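Long-range contact in Hsp70/Hsp90 co-chaperone CNS1 (Saccharomyces cerevisiae, PDB 6HFT), which acts as a co-chaperone that binds Hsp90 and Hsp70 and stimulates the ATPase activity of the Hsp70 Ssa1: residues N57-E62 / R69-D74. Sequence-based numbering, arbitrary orientation.
Sequences NRAACE and RRCIED
Asp74 OD2 accepts a nearly straight bond from Arg58 NH1 at 2.7 Å, the core of a salt bridge between the two antiparallel helices of the second tetratricopeptide repeat. The donor reaches the syn side of the oxygen but lies 27° out of the carboxylate plane, while the oxygen sits at the guanidinium edge, close to its plane. NE adds weak bonds to both OD1 and OD2. Arg58 leaves its helix with CG anti to the backbone N (chi1 -160°), and a bend at chi3 brings the guanidinium edge to the carboxylate, the two planes 58° apart; its NH2 is hydrogen-bonded to Ser38 OG of the preceding helix 30-43.

Beneath the ion pair the axes of segments 57-62 and 69-74 come within 8.0 Å. Ala59 CB packs 3.7 Å from Asp74 CB and 4.3 Å from Cys71 SG. One turn along, the Glu62 carboxylate rests against the aliphatic part of Arg70, Glu62 OE2 lying 3.6 Å from Arg70 CD, while Glu62 OE1 is hydrogen-bonded to Asn67 ND2 in the interhelical turn. Without the guanidinium, as with an alanine here, the buried Asp74 carboxylate would probably lose its cationic mate, with Glu62 OE2 4.3 Å from Asp74 OD1. The small side chains of Ala59 and Cys71 are consistent with the close helix pairing of a TPR hairpin, and Arg58 probably offsets the charge of Asp74, beside which Glu62 lies.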
loop_
_atom_site.group_PDB
_atom_site.type_symbol
_atom_site.label_atom_id
_atom_site.label_comp_id
_atom_site.label_asym_id
_atom_site.label_seq_id
_atom_site.Cartn_x
_atom_site.Cartn_y
_atom_site.Cartn_z
ATOM N N ASN A 57 28.711 -32.098 1.881
ATOM C CA ASN A 57 29.363 -31.136 0.986
ATOM C C ASN A 57 28.455 -30.686 -0.163
ATOM O O ASN A 57 28.452 -29.504 -0.516
ATOM C CB ASN A 57 30.672 -31.702 0.416
ATOM C CG ASN A 57 31.803 -31.744 1.435
ATOM O OD1 ASN A 57 31.792 -31.035 2.443
ATOM N ND2 ASN A 57 32.800 -32.578 1.164
ATOM N N ARG A 58 27.698 -31.616 -0.747
ATOM C CA ARG A 58 26.765 -31.276 -1.832
ATOM C C ARG A 58 25.602 -30.417 -1.333
ATOM O O ARG A 58 25.129 -29.539 -2.055
ATOM C CB ARG A 58 26.231 -32.529 -2.534
ATOM C CG ARG A 58 25.670 -32.241 -3.919
ATOM C CD ARG A 58 25.323 -33.511 -4.679
ATOM N NE ARG A 58 24.090 -34.137 -4.201
ATOM C CZ ARG A 58 23.574 -35.270 -4.682
ATOM N NH1 ARG A 58 22.443 -35.747 -4.168
ATOM N NH2 ARG A 58 24.171 -35.934 -5.672
ATOM N N ALA A 59 25.149 -30.678 -0.107
ATOM C CA ALA A 59 24.167 -29.821 0.567
ATOM C C ALA A 59 24.666 -28.378 0.712
ATOM O O ALA A 59 23.902 -27.432 0.517
ATOM C CB ALA A 59 23.818 -30.391 1.932
ATOM N N ALA A 60 25.946 -28.228 1.055
ATOM C CA ALA A 60 26.590 -26.913 1.166
ATOM C C ALA A 60 26.642 -26.185 -0.175
ATOM O O ALA A 60 26.445 -24.970 -0.227
ATOM C CB ALA A 60 27.995 -27.050 1.738
ATOM N N CYS A 61 26.917 -26.928 -1.246
ATOM C CA CYS A 61 26.916 -26.377 -2.605
ATOM C C CYS A 61 25.528 -25.897 -3.035
ATOM O O CYS A 61 25.406 -24.849 -3.674
ATOM C CB CYS A 61 27.436 -27.408 -3.610
ATOM S SG CYS A 61 29.152 -27.905 -3.343
ATOM N N GLU A 62 24.495 -26.664 -2.681
ATOM C CA GLU A 62 23.108 -26.304 -2.998
ATOM C C GLU A 62 22.621 -25.090 -2.195
ATOM O O GLU A 62 21.771 -24.334 -2.671
ATOM C CB GLU A 62 22.168 -27.497 -2.772
ATOM C CG GLU A 62 22.442 -28.709 -3.660
ATOM C CD GLU A 62 21.829 -28.612 -5.047
ATOM O OE1 GLU A 62 21.654 -27.490 -5.570
ATOM O OE2 GLU A 62 21.535 -29.677 -5.627
ATOM N N ARG A 69 15.442 -26.546 -1.022
ATOM C CA ARG A 69 14.811 -27.868 -0.857
ATOM C C ARG A 69 15.771 -29.026 -1.161
ATOM O O ARG A 69 15.756 -30.038 -0.455
ATOM C CB ARG A 69 13.544 -27.992 -1.717
ATOM C CG ARG A 69 12.423 -27.048 -1.306
ATOM C CD ARG A 69 11.319 -26.980 -2.350
ATOM N NE ARG A 69 10.323 -25.950 -2.028
ATOM C CZ ARG A 69 9.274 -26.101 -1.211
ATOM N NH1 ARG A 69 9.029 -27.255 -0.588
ATOM N NH2 ARG A 69 8.451 -25.073 -1.010
ATOM N N ARG A 70 16.587 -28.880 -2.207
ATOM C CA ARG A 70 17.631 -29.870 -2.533
ATOM C C ARG A 70 18.711 -29.962 -1.444
ATOM O O ARG A 70 19.268 -31.038 -1.206
ATOM C CB ARG A 70 18.286 -29.559 -3.887
ATOM C CG ARG A 70 17.416 -29.869 -5.097
ATOM C CD ARG A 70 18.065 -29.368 -6.379
ATOM N NE ARG A 70 17.377 -29.828 -7.589
ATOM C CZ ARG A 70 17.587 -30.991 -8.218
ATOM N NH1 ARG A 70 16.888 -31.271 -9.316
ATOM N NH2 ARG A 70 18.474 -31.884 -7.772
ATOM N N CYS A 71 19.008 -28.828 -0.808
ATOM C CA CYS A 71 19.932 -28.768 0.333
ATOM C C CYS A 71 19.412 -29.563 1.534
ATOM O O CYS A 71 20.171 -30.287 2.180
ATOM C CB CYS A 71 20.177 -27.310 0.740
ATOM S SG CYS A 71 21.153 -27.086 2.243
ATOM N N ILE A 72 18.120 -29.411 1.821
ATOM C CA ILE A 72 17.451 -30.143 2.907
ATOM C C ILE A 72 17.479 -31.660 2.666
ATOM O O ILE A 72 17.652 -32.432 3.612
ATOM C CB ILE A 72 15.996 -29.631 3.110
ATOM C CG1 ILE A 72 16.021 -28.208 3.689
ATOM C CG2 ILE A 72 15.184 -30.547 4.026
ATOM C CD1 ILE A 72 14.779 -27.398 3.394
ATOM N N GLU A 73 17.328 -32.069 1.407
ATOM C CA GLU A 73 17.291 -33.488 1.041
ATOM C C GLU A 73 18.672 -34.149 1.146
ATOM O O GLU A 73 18.779 -35.295 1.587
ATOM C CB GLU A 73 16.718 -33.673 -0.376
ATOM C CG GLU A 73 15.858 -34.921 -0.546
ATOM C CD GLU A 73 14.512 -34.836 0.162
ATOM O OE1 GLU A 73 14.009 -33.717 0.402
ATOM O OE2 GLU A 73 13.948 -35.903 0.483
ATOM N N ASP A 74 19.717 -33.432 0.735
ATOM C CA ASP A 74 21.099 -33.910 0.882
ATOM C C ASP A 74 21.571 -33.912 2.337
ATOM O O ASP A 74 22.384 -34.753 2.718
ATOM C CB ASP A 74 22.059 -33.085 0.017
ATOM C CG ASP A 74 21.850 -33.312 -1.470
ATOM O OD1 ASP A 74 21.927 -32.328 -2.234
ATOM O OD2 ASP A 74 21.618 -34.470 -1.885
#